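Local coordinates for protein hepatocyte growth factor-regulated tyrosine kinase substrate (PDB 1DVP) that drives endosomal membrane invagination and multivesicular body formation, binding ubiquitin and phosphoinositides and promoting degradation of activated receptor tyrosine kinases, at residues Arg176-Arg181 with Glu206-Asp211; Arg162-Cys167 with Gln185-Gln190. One frame throughout, in Å; residues are numbered along the deposited sequence.

Both interactions lie in the FYVE zinc finger that follows the helical VHS domain, their centres about 9 Å apart, and each is built round a different zinc ion. Along the chain their segments alternate, 162-167, 176-181, 185-190, 206-211, the cross-brace order in which the first and third cysteine pairs hold one zinc and the second and fourth the other. The two-stranded antiparallel sheet of strands 178-179 and 186-187 joins them, with Cys-180 N 3.0 Å from Gln-185 O, and Phe-187 CZ packs 3.3 Å from Cys-210 CB. Neither zinc site is therefore a separate unit, and the interleaving probably helps hold the small finger together.

Interaction 1 of 2, residues Arg176-Arg181 with Glu206-Asp211; sequences RKHHCR and EVRVCD. With ZN (zinc ion), chain C; CIT (citric acid), chain D.
With CG anti to the backbone N (chi1 174°) and a bend at chi3, Arg-208 lays its guanidinium over His-178. The planes are 28° apart, centres 4.1 Å, and His-178 ND1 sits above the middle of the guanidinium. This is the basic RKHHCR motif of the FYVE domain, the pocket that in relatives takes the phosphate of phosphatidylinositol 3-phosphate. A citrate, probably from the crystallisation liquor, occupies it here: one carboxylate is held through O5 by His-178 ND1 (2.6 Å) and through O6 by Arg-181 NH1 and Arg-208 NE, while His-179 gives its backbone N to O3 and its ring ND1 to O4. Arg-181 NH1 also bonds His-179 O at 2.8 Å, close to the guanidinium plane, which helps fix that group's rotation. Arg-181 of the second subunit reaches the same citrate.

Next to the citrate site the backbones meet through a nearly straight bond (174°) from Arg-181 N to Arg-208 O. Beyond it Cys-180 and Cys-210 share a zinc with Cys-183 and Cys-213, and Cys-210 N donates to the zinc-bound Cys-180 SG at 3.2 Å.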
# COMPACT_ATOMS: atom_id res chain seq x y z
N ARG A 176 6.68 -12.78 -0.01
CA ARG A 176 5.74 -11.85 -0.60
C ARG A 176 6.13 -10.36 -0.58
O ARG A 176 7.07 -9.93 0.11
CB ARG A 176 4.39 -12.04 0.09
CG ARG A 176 4.43 -11.65 1.58
CD ARG A 176 3.04 -11.73 2.23
NE ARG A 176 3.13 -11.47 3.65
CZ ARG A 176 2.91 -10.32 4.27
NH1 ARG A 176 2.55 -9.18 3.61
NH2 ARG A 176 3.13 -10.30 5.59
N LYS A 177 5.36 -9.58 -1.32
CA LYS A 177 5.63 -8.16 -1.44
C LYS A 177 5.16 -7.35 -0.26
O LYS A 177 4.29 -7.77 0.54
CB LYS A 177 5.00 -7.63 -2.71
CG LYS A 177 3.51 -7.89 -2.80
CD LYS A 177 2.99 -7.58 -4.25
CE LYS A 177 3.94 -8.15 -5.28
NZ LYS A 177 3.58 -9.57 -5.71
N HIS A 178 5.79 -6.19 -0.13
CA HIS A 178 5.46 -5.26 0.93
C HIS A 178 5.71 -3.91 0.30
O HIS A 178 6.66 -3.79 -0.49
CB HIS A 178 6.43 -5.40 2.13
CG HIS A 178 6.43 -6.75 2.75
ND1 HIS A 178 5.53 -7.13 3.75
CD2 HIS A 178 7.19 -7.85 2.48
CE1 HIS A 178 5.73 -8.41 4.03
NE2 HIS A 178 6.73 -8.86 3.28
N HIS A 179 4.87 -2.89 0.59
CA HIS A 179 5.16 -1.59 0.04
C HIS A 179 5.94 -0.71 1.03
O HIS A 179 5.71 -0.75 2.27
CB HIS A 179 3.86 -0.82 -0.35
CG HIS A 179 3.10 -1.45 -1.47
ND1 HIS A 179 2.31 -2.58 -1.30
CD2 HIS A 179 3.00 -1.11 -2.78
CE1 HIS A 179 1.75 -2.90 -2.45
NE2 HIS A 179 2.16 -2.02 -3.37
N CYS A 180 6.86 0.07 0.49
CA CYS A 180 7.59 1.07 1.26
C CYS A 180 6.57 2.24 1.35
O CYS A 180 6.08 2.71 0.32
CB CYS A 180 8.78 1.61 0.47
SG CYS A 180 9.61 3.05 1.20
N ARG A 181 6.33 2.74 2.53
CA ARG A 181 5.40 3.87 2.65
C ARG A 181 5.99 5.21 2.19
O ARG A 181 5.24 6.15 2.04
CB ARG A 181 4.94 3.99 4.10
CG ARG A 181 3.86 3.08 4.44
CD ARG A 181 4.24 1.63 4.40
NE ARG A 181 3.18 0.86 5.04
CZ ARG A 181 3.00 -0.45 4.95
NH1 ARG A 181 3.81 -1.25 4.25
NH2 ARG A 181 1.97 -0.98 5.61
N GLU A 206 5.92 4.94 13.38
CA GLU A 206 6.96 4.37 12.54
C GLU A 206 6.32 3.34 11.63
O GLU A 206 5.64 2.44 12.11
CB GLU A 206 8.02 3.73 13.41
CG GLU A 206 8.94 4.78 14.00
CD GLU A 206 10.09 4.20 14.78
OE1 GLU A 206 10.89 5.00 15.32
OE2 GLU A 206 10.18 2.96 14.84
N VAL A 207 6.52 3.48 10.33
CA VAL A 207 5.95 2.58 9.36
C VAL A 207 7.08 1.94 8.51
O VAL A 207 8.22 2.41 8.49
CB VAL A 207 4.97 3.35 8.42
CG1 VAL A 207 3.72 3.81 9.19
CG2 VAL A 207 5.67 4.55 7.82
N ARG A 208 6.75 0.87 7.77
CA ARG A 208 7.74 0.16 6.94
C ARG A 208 8.31 1.05 5.81
O ARG A 208 7.54 1.70 5.14
CB ARG A 208 7.05 -1.08 6.34
CG ARG A 208 7.93 -1.84 5.33
CD ARG A 208 7.12 -2.85 4.55
NE ARG A 208 6.49 -3.80 5.45
CZ ARG A 208 7.08 -4.85 5.99
NH1 ARG A 208 8.34 -5.12 5.74
NH2 ARG A 208 6.39 -5.66 6.78
N VAL A 209 9.66 1.11 5.63
CA VAL A 209 10.28 1.84 4.53
C VAL A 209 11.40 0.93 3.89
O VAL A 209 11.91 0.03 4.53
CB VAL A 209 10.93 3.17 4.97
CG1 VAL A 209 9.86 4.18 5.41
CG2 VAL A 209 11.88 2.96 6.14
N CYS A 210 11.76 1.18 2.65
CA CYS A 210 12.83 0.42 2.01
C CYS A 210 14.20 1.04 2.44
O CYS A 210 14.29 2.16 2.98
CB CYS A 210 12.67 0.48 0.48
SG CYS A 210 13.14 2.04 -0.19
N ASP A 211 15.25 0.28 2.18
CA ASP A 211 16.60 0.68 2.53
C ASP A 211 17.00 1.98 1.87
O ASP A 211 17.51 2.83 2.52
CB ASP A 211 17.58 -0.46 2.21
CG ASP A 211 17.45 -1.58 3.21
OD1 ASP A 211 16.93 -1.29 4.28
OD2 ASP A 211 17.84 -2.72 2.96
ZN ZN C . 11.20 3.45 -0.41
C1 CIT D . 0.69 -4.71 6.65
O1 CIT D . 1.51 -4.79 7.62
O2 CIT D . -0.23 -3.66 6.87
C2 CIT D . 0.59 -5.55 5.26
C3 CIT D . 1.30 -4.68 4.20
O7 CIT D . 0.74 -3.37 4.02
C4 CIT D . 1.36 -5.14 2.74
C5 CIT D . 2.00 -4.11 1.86
O3 CIT D . 2.83 -3.24 2.22
O4 CIT D . 1.56 -4.15 0.59
C6 CIT D . 2.80 -4.82 4.65
O5 CIT D . 3.45 -5.81 4.50
O6 CIT D . 3.45 -3.87 5.20

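Interaction 2 of 2, residues Arg162-Cys167 with Gln185-Gln190; sequences RVCHRC and QVFCGQ. With ZN (zinc ion), chain B.
Cys-164, Cys-167 and Cys-188 converge on one zinc ion, with Cys-191 completing the four-sulfur site of this FYVE finger. Cys-164 and Cys-167 form a CxxC knuckle, and Cys-188 comes in from the facing segment with its SG 2.2 Å from the metal.

The hydrogen bonds follow the knuckle. Cys-164 SG, anti to its own backbone N (chi1 163°), is turned to accept from two backbone amides, Cys-188 N across the contact and Cys-167 N within the turn, both at 3.5 Å; these would probably draw off some of the thiolate's charge. Next to it, His-165 N donates to Val-186 O at 3.0 Å, lying in the carbonyl plane.

The ring contacts come next. Gln-185 is bent at chi2, which puts its CG 3.7 Å from the centroid of the His-165 ring, directly over the face, and its amide almost flat on the ring, the planes 7° apart. Gln-185 OE1 also accepts from Val-186 N at 3.3 Å, steadying the amide. With an alanine here, the stack on His-165 would probably be lost, leaving the ring freer to turn and Val-186 N without its side-chain acceptor. Back along the same histidine side chain, His-165 CB rests over one face of Phe-187, toward the rim, while Arg-166 CB meets the same ring at its edge.

The 162-167 loop thus packs against strand 186-187, which pairs antiparallel with strand 178-179, and Phe-187 reaches on to Cys-180 and to Cys-210, the residue at the N-cap of helix 211-219, both ligands of the second zinc.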
# COMPACT_ATOMS: atom_id res chain seq x y z
N ARG A 162 6.73 -7.96 -9.91
CA ARG A 162 6.91 -9.36 -9.58
C ARG A 162 8.26 -9.65 -8.94
O ARG A 162 8.51 -10.80 -8.56
CB ARG A 162 6.74 -10.22 -10.82
N VAL A 163 9.10 -8.62 -8.83
CA VAL A 163 10.39 -8.77 -8.19
C VAL A 163 10.58 -7.63 -7.22
O VAL A 163 9.96 -6.56 -7.36
CB VAL A 163 11.59 -8.86 -9.21
CG1 VAL A 163 11.34 -9.98 -10.16
CG2 VAL A 163 11.86 -7.52 -9.95
N CYS A 164 11.38 -7.86 -6.19
CA CYS A 164 11.65 -6.79 -5.22
C CYS A 164 12.38 -5.62 -5.91
O CYS A 164 13.42 -5.86 -6.45
CB CYS A 164 12.55 -7.27 -4.11
SG CYS A 164 13.27 -5.85 -3.22
N HIS A 165 11.87 -4.37 -5.80
CA HIS A 165 12.47 -3.22 -6.50
C HIS A 165 13.99 -3.06 -6.25
O HIS A 165 14.76 -2.70 -7.15
CB HIS A 165 11.76 -1.93 -6.05
CG HIS A 165 12.15 -0.70 -6.82
ND1 HIS A 165 11.87 -0.55 -8.17
CD2 HIS A 165 12.77 0.44 -6.43
CE1 HIS A 165 12.31 0.63 -8.57
NE2 HIS A 165 12.86 1.24 -7.54
N ARG A 166 14.42 -3.32 -5.02
CA ARG A 166 15.80 -3.14 -4.70
C ARG A 166 16.73 -4.29 -5.07
O ARG A 166 17.69 -4.10 -5.86
CB ARG A 166 15.98 -2.79 -3.19
CG ARG A 166 17.43 -2.34 -2.80
CD ARG A 166 17.51 -1.99 -1.31
NE ARG A 166 18.78 -1.39 -0.82
CZ ARG A 166 19.15 -0.11 -1.02
NH1 ARG A 166 18.42 0.75 -1.72
NH2 ARG A 166 20.24 0.34 -0.41
N CYS A 167 16.46 -5.48 -4.54
CA CYS A 167 17.39 -6.58 -4.79
C CYS A 167 17.04 -7.46 -5.97
O CYS A 167 17.85 -8.26 -6.40
CB CYS A 167 17.52 -7.41 -3.51
SG CYS A 167 16.12 -8.55 -3.16
N GLN A 185 7.08 1.82 -3.77
CA GLN A 185 7.48 0.60 -4.52
C GLN A 185 7.26 -0.65 -3.66
O GLN A 185 7.07 -0.51 -2.43
CB GLN A 185 8.97 0.66 -4.91
CG GLN A 185 9.14 1.40 -6.23
CD GLN A 185 8.60 0.56 -7.39
OE1 GLN A 185 8.24 -0.67 -7.25
NE2 GLN A 185 8.55 1.16 -8.51
N VAL A 186 7.33 -1.83 -4.30
CA VAL A 186 7.16 -3.13 -3.62
C VAL A 186 8.57 -3.67 -3.50
O VAL A 186 9.37 -3.46 -4.41
CB VAL A 186 6.29 -4.19 -4.39
CG1 VAL A 186 4.79 -3.82 -4.30
CG2 VAL A 186 6.71 -4.24 -5.83
N PHE A 187 8.82 -4.31 -2.35
CA PHE A 187 10.09 -4.90 -1.95
C PHE A 187 9.82 -6.17 -1.14
O PHE A 187 8.68 -6.40 -0.65
CB PHE A 187 10.85 -3.94 -1.01
CG PHE A 187 11.06 -2.55 -1.56
CD1 PHE A 187 10.04 -1.58 -1.56
CD2 PHE A 187 12.30 -2.18 -2.07
CE1 PHE A 187 10.25 -0.27 -2.04
CE2 PHE A 187 12.54 -0.91 -2.56
CZ PHE A 187 11.49 0.07 -2.55
N CYS A 188 10.88 -6.97 -0.99
CA CYS A 188 10.84 -8.17 -0.18
C CYS A 188 10.95 -7.65 1.29
O CYS A 188 11.22 -6.48 1.54
CB CYS A 188 12.03 -9.10 -0.47
SG CYS A 188 13.64 -8.37 -0.06
N GLY A 189 10.66 -8.52 2.24
CA GLY A 189 10.70 -8.17 3.65
C GLY A 189 12.12 -7.79 4.10
O GLY A 189 12.26 -6.86 4.87
N GLN A 190 13.16 -8.46 3.60
CA GLN A 190 14.52 -8.10 3.99
C GLN A 190 14.96 -6.77 3.44
O GLN A 190 15.86 -6.20 4.00
CB GLN A 190 15.58 -9.17 3.62
CG GLN A 190 15.17 -10.49 4.11
CD GLN A 190 16.06 -11.55 3.55
OE1 GLN A 190 17.18 -11.73 4.01
NE2 GLN A 190 15.60 -12.21 2.51
ZN ZN B . 14.68 -7.21 -1.63